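PDB 4IUL: eukaryotic translation initiation factor 4 gamma 2 from Homo sapiens, which probably takes part in translation initiation as a scaffold of the eIF4G family, its MIF4G domain interacting with the helicase eIF4A. Local coordinates for residues L116-Y130 against R145-I159. Numbering follows the deposited sequence.
Sequences LQDEFENRTRNVDVY and RAIAKIKMLGNIKFI
Phe120 and Met152 meet in the tightly packed part of this contact. The methyl CE of Met152 lies 3.5 Å from CE1 of the Phe120 ring, and its SD stands 5.0 Å from the ring centroid, an oblique Met-aromatic contact. With CG anti to the backbone N (chi1 -167°), Phe120 drops its ring as a knob among Met152, Asn155, Ile156 and Ile159; Cys176 of helix 170-181 also touches it. Thr124 OG1 sits above one ring face, offset toward the rim, and donates to Phe120 O at 2.7 Å. A valine here would probably keep the bulk beside the ring but cost Phe120 O its side-chain donor, leaving it the backbone N-H one turn on. Leu116 prolongs this apolar zone, its CD2 3.5 Å from Ile159 CG1. Helices 107-127 and 141-163 pack antiparallel, their segments' axes 8.8 Å apart at 154°, a helix pair of the kind from which HEAT-repeat domains such as MIF4G are built. Asn155 fills a second hole, between Leu116, Glu119, Phe120 and Arg123; its OD1 is buried without a polar partner. Val127 wedges between Arg145, Ala148, Lys149 and Met152, its CG2 3.7 Å from Ala148 O. On the flank away from the Phe120 ring the contact is more polar and partly exposed, with Leu68 of helix 53-69 against Glu119 and Arg123. Arg123 reaches across Lys151, NH1 lying 3.7 Å from Lys151 CG, while the edge of its guanidinium faces Glu119 in a long salt bridge. A water bridges the helices, donating to Arg123 O and Ala148 O. At the far end the poorly ordered Tyr130 lays its ring edge near Arg145 N.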
# COMPACT_ATOMS: atom_id res chain seq x y z
N LEU A 116 -6.98 4.40 2.06
CA LEU A 116 -5.74 4.38 1.30
C LEU A 116 -5.76 5.36 0.14
O LEU A 116 -4.73 5.91 -0.22
CB LEU A 116 -5.41 2.97 0.84
CG LEU A 116 -4.57 2.40 1.98
CD1 LEU A 116 -5.11 1.07 2.42
CD2 LEU A 116 -3.12 2.33 1.55
N GLN A 117 -6.93 5.59 -0.44
CA GLN A 117 -7.04 6.55 -1.52
C GLN A 117 -6.64 7.91 -0.92
O GLN A 117 -5.98 8.72 -1.58
CB GLN A 117 -8.48 6.60 -2.04
CG GLN A 117 -8.69 7.56 -3.21
CD GLN A 117 -7.70 7.33 -4.34
OE1 GLN A 117 -7.60 6.23 -4.89
NE2 GLN A 117 -6.96 8.38 -4.70
N ASP A 118 -7.04 8.15 0.33
CA ASP A 118 -6.73 9.40 1.02
C ASP A 118 -5.23 9.57 1.31
O ASP A 118 -4.66 10.62 1.03
CB ASP A 118 -7.48 9.51 2.35
CG ASP A 118 -8.99 9.50 2.19
OD1 ASP A 118 -9.49 10.10 1.21
OD2 ASP A 118 -9.67 8.91 3.05
N GLU A 119 -4.61 8.55 1.90
CA GLU A 119 -3.19 8.66 2.19
C GLU A 119 -2.41 8.89 0.89
O GLU A 119 -1.49 9.70 0.86
CB GLU A 119 -2.66 7.40 2.90
CG GLU A 119 -2.89 7.38 4.40
CD GLU A 119 -2.09 8.44 5.15
OE1 GLU A 119 -2.23 9.64 4.83
OE2 GLU A 119 -1.32 8.08 6.07
N PHE A 120 -2.79 8.20 -0.18
CA PHE A 120 -2.07 8.36 -1.44
C PHE A 120 -2.10 9.79 -1.96
O PHE A 120 -1.10 10.28 -2.50
CB PHE A 120 -2.61 7.42 -2.52
CG PHE A 120 -1.71 7.33 -3.73
CD1 PHE A 120 -0.47 6.69 -3.65
CD2 PHE A 120 -2.09 7.89 -4.94
CE1 PHE A 120 0.37 6.62 -4.75
CE2 PHE A 120 -1.25 7.83 -6.05
CZ PHE A 120 -0.01 7.19 -5.95
N GLU A 121 -3.24 10.47 -1.82
CA GLU A 121 -3.35 11.85 -2.29
C GLU A 121 -2.53 12.82 -1.43
O GLU A 121 -1.87 13.71 -1.95
CB GLU A 121 -4.82 12.30 -2.31
CG GLU A 121 -5.64 11.77 -3.49
CD GLU A 121 -7.15 12.01 -3.33
OE1 GLU A 121 -7.55 13.02 -2.69
OE2 GLU A 121 -7.94 11.21 -3.87
N ASN A 122 -2.57 12.64 -0.11
CA ASN A 122 -1.82 13.51 0.79
C ASN A 122 -0.31 13.33 0.68
O ASN A 122 0.44 14.30 0.74
CB ASN A 122 -2.26 13.29 2.24
CG ASN A 122 -3.75 13.52 2.44
OD1 ASN A 122 -4.29 14.56 2.06
ND2 ASN A 122 -4.43 12.54 3.03
N ARG A 123 0.14 12.09 0.53
CA ARG A 123 1.57 11.81 0.42
C ARG A 123 2.12 12.31 -0.92
O ARG A 123 3.32 12.61 -1.03
CB ARG A 123 1.83 10.31 0.59
CG ARG A 123 1.40 9.78 1.96
CD ARG A 123 2.24 10.38 3.09
NE ARG A 123 1.74 9.99 4.40
CZ ARG A 123 2.34 10.28 5.56
NH1 ARG A 123 3.48 10.97 5.57
NH2 ARG A 123 1.80 9.88 6.71
N THR A 124 1.25 12.39 -1.92
CA THR A 124 1.64 12.88 -3.24
C THR A 124 1.83 14.39 -3.17
O THR A 124 2.78 14.93 -3.73
CB THR A 124 0.57 12.58 -4.29
OG1 THR A 124 0.44 11.17 -4.47
CG2 THR A 124 0.95 13.22 -5.62
N ARG A 125 0.92 15.07 -2.47
CA ARG A 125 0.99 16.52 -2.32
C ARG A 125 2.21 16.96 -1.52
O ARG A 125 2.75 18.04 -1.75
CB ARG A 125 -0.28 17.04 -1.63
CG ARG A 125 -1.44 17.27 -2.58
CD ARG A 125 -2.53 18.12 -1.93
NE ARG A 125 -3.24 17.40 -0.88
CZ ARG A 125 -4.17 16.47 -1.10
NH1 ARG A 125 -4.50 16.16 -2.35
NH2 ARG A 125 -4.75 15.85 -0.08
N ASN A 126 2.65 16.11 -0.60
CA ASN A 126 3.82 16.42 0.22
C ASN A 126 5.12 16.40 -0.59
O ASN A 126 6.07 17.10 -0.25
CB ASN A 126 3.92 15.43 1.39
CG ASN A 126 2.84 15.66 2.44
OD1 ASN A 126 1.85 16.34 2.19
ND2 ASN A 126 3.04 15.08 3.63
N VAL A 127 5.15 15.59 -1.65
CA VAL A 127 6.33 15.48 -2.50
C VAL A 127 6.44 16.65 -3.47
O VAL A 127 7.52 17.18 -3.69
CB VAL A 127 6.31 14.16 -3.31
CG1 VAL A 127 7.31 14.22 -4.47
CG2 VAL A 127 6.65 12.99 -2.40
N ASP A 128 5.31 17.06 -4.05
CA ASP A 128 5.30 18.16 -5.00
C ASP A 128 5.08 19.52 -4.32
O ASP A 128 4.71 20.50 -4.96
CB ASP A 128 4.20 17.93 -6.04
CG ASP A 128 4.33 16.59 -6.74
OD1 ASP A 128 5.43 16.29 -7.25
OD2 ASP A 128 3.33 15.84 -6.79
N VAL A 129 5.34 19.57 -3.01
CA VAL A 129 5.17 20.80 -2.24
C VAL A 129 6.18 21.87 -2.61
O VAL A 129 5.96 23.06 -2.37
CB VAL A 129 5.29 20.53 -0.73
CG1 VAL A 129 6.70 20.10 -0.39
CG2 VAL A 129 4.90 21.77 0.06
N TYR A 130 7.30 21.45 -3.20
CA TYR A 130 8.35 22.39 -3.60
C TYR A 130 8.43 22.48 -5.11
O TYR A 130 9.15 23.32 -5.66
CB TYR A 130 9.69 21.93 -3.03
CG TYR A 130 9.72 21.84 -1.52
CD1 TYR A 130 9.48 22.97 -0.72
CD2 TYR A 130 9.99 20.63 -0.88
CE1 TYR A 130 9.51 22.89 0.67
CE2 TYR A 130 10.02 20.54 0.51
CZ TYR A 130 9.78 21.67 1.28
OH TYR A 130 9.80 21.57 2.65
N ARG A 145 12.01 17.36 1.54
CA ARG A 145 11.57 16.64 0.36
C ARG A 145 12.06 15.20 0.37
O ARG A 145 11.33 14.29 -0.03
CB ARG A 145 12.08 17.34 -0.90
CG ARG A 145 11.48 16.79 -2.19
CD ARG A 145 12.01 17.51 -3.42
NE ARG A 145 11.24 17.20 -4.62
CZ ARG A 145 11.16 16.00 -5.19
NH1 ARG A 145 11.82 14.96 -4.67
NH2 ARG A 145 10.41 15.82 -6.27
N ALA A 146 13.29 14.98 0.83
CA ALA A 146 13.86 13.64 0.87
C ALA A 146 13.12 12.72 1.83
O ALA A 146 13.08 11.51 1.64
CB ALA A 146 15.33 13.72 1.24
N ILE A 147 12.54 13.31 2.87
CA ILE A 147 11.79 12.52 3.84
C ILE A 147 10.42 12.16 3.28
O ILE A 147 9.95 11.03 3.46
CB ILE A 147 11.64 13.29 5.18
CG1 ILE A 147 12.98 13.31 5.91
CG2 ILE A 147 10.57 12.64 6.04
CD1 ILE A 147 12.97 14.11 7.20
N ALA A 148 9.79 13.10 2.60
CA ALA A 148 8.47 12.87 2.01
C ALA A 148 8.57 11.85 0.88
O ALA A 148 7.63 11.10 0.60
CB ALA A 148 7.89 14.17 1.48
N LYS A 149 9.73 11.83 0.22
CA LYS A 149 9.98 10.90 -0.87
C LYS A 149 10.04 9.49 -0.29
O LYS A 149 9.64 8.52 -0.93
CB LYS A 149 11.29 11.25 -1.56
CG LYS A 149 11.41 10.78 -3.00
CD LYS A 149 10.56 11.63 -3.95
CE LYS A 149 10.76 11.20 -5.40
NZ LYS A 149 9.98 12.03 -6.36
N ILE A 150 10.54 9.38 0.94
CA ILE A 150 10.64 8.09 1.61
C ILE A 150 9.27 7.62 2.13
O ILE A 150 9.01 6.42 2.22
CB ILE A 150 11.64 8.13 2.78
CG1 ILE A 150 13.03 8.51 2.26
CG2 ILE A 150 11.70 6.78 3.46
CD1 ILE A 150 14.08 8.65 3.35
N LYS A 151 8.40 8.56 2.49
CA LYS A 151 7.07 8.21 2.98
C LYS A 151 6.22 7.66 1.83
O LYS A 151 5.46 6.71 2.01
CB LYS A 151 6.37 9.43 3.58
CG LYS A 151 6.93 9.88 4.93
CD LYS A 151 6.90 8.75 5.96
CE LYS A 151 7.38 9.21 7.33
NZ LYS A 151 8.76 9.76 7.30
N MET A 152 6.36 8.27 0.66
CA MET A 152 5.61 7.87 -0.53
C MET A 152 5.93 6.43 -0.92
O MET A 152 5.03 5.68 -1.31
CB MET A 152 5.95 8.80 -1.70
CG MET A 152 5.13 8.56 -2.96
SD MET A 152 3.39 9.06 -2.78
CE MET A 152 2.63 7.49 -2.28
N LEU A 153 7.20 6.04 -0.81
CA LEU A 153 7.58 4.68 -1.16
C LEU A 153 6.99 3.69 -0.16
O LEU A 153 6.55 2.60 -0.53
CB LEU A 153 9.10 4.54 -1.23
CG LEU A 153 9.74 5.45 -2.28
CD1 LEU A 153 11.24 5.14 -2.42
CD2 LEU A 153 9.04 5.24 -3.60
N GLY A 154 7.01 4.07 1.11
CA GLY A 154 6.44 3.21 2.13
C GLY A 154 4.95 3.04 1.87
O GLY A 154 4.41 1.95 2.05
N ASN A 155 4.30 4.12 1.43
CA ASN A 155 2.87 4.07 1.14
C ASN A 155 2.59 3.10 -0.00
O ASN A 155 1.68 2.28 0.08
CB ASN A 155 2.35 5.47 0.77
CG ASN A 155 0.83 5.57 0.88
OD1 ASN A 155 0.16 4.61 1.23
ND2 ASN A 155 0.29 6.75 0.59
N ILE A 156 3.39 3.20 -1.06
CA ILE A 156 3.22 2.33 -2.22
C ILE A 156 3.44 0.85 -1.90
O ILE A 156 2.71 -0.00 -2.39
CB ILE A 156 4.16 2.76 -3.37
CG1 ILE A 156 3.72 4.14 -3.88
CG2 ILE A 156 4.12 1.74 -4.49
CD1 ILE A 156 4.62 4.73 -4.93
N LYS A 157 4.43 0.56 -1.05
CA LYS A 157 4.73 -0.82 -0.66
C LYS A 157 3.58 -1.44 0.13
O LYS A 157 3.28 -2.63 -0.01
CB LYS A 157 6.01 -0.86 0.18
CG LYS A 157 6.42 -2.23 0.69
CD LYS A 157 7.68 -2.12 1.56
CE LYS A 157 8.08 -3.46 2.18
NZ LYS A 157 8.34 -4.49 1.13
N PHE A 158 2.92 -0.64 0.97
CA PHE A 158 1.80 -1.14 1.75
C PHE A 158 0.61 -1.41 0.82
O PHE A 158 -0.12 -2.40 0.99
CB PHE A 158 1.43 -0.13 2.85
CG PHE A 158 0.31 -0.59 3.75
CD1 PHE A 158 0.30 -1.87 4.29
CD2 PHE A 158 -0.74 0.27 4.07
CE1 PHE A 158 -0.74 -2.30 5.12
CE2 PHE A 158 -1.78 -0.15 4.90
CZ PHE A 158 -1.78 -1.44 5.42
N ILE A 159 0.42 -0.54 -0.17
CA ILE A 159 -0.65 -0.71 -1.14
C ILE A 159 -0.42 -2.02 -1.91
O ILE A 159 -1.34 -2.82 -2.09
CB ILE A 159 -0.71 0.49 -2.11
CG1 ILE A 159 -1.23 1.73 -1.35
CG2 ILE A 159 -1.60 0.18 -3.30
CD1 ILE A 159 -1.06 3.05 -2.11
O HOH W 1 4.85 11.98 1.07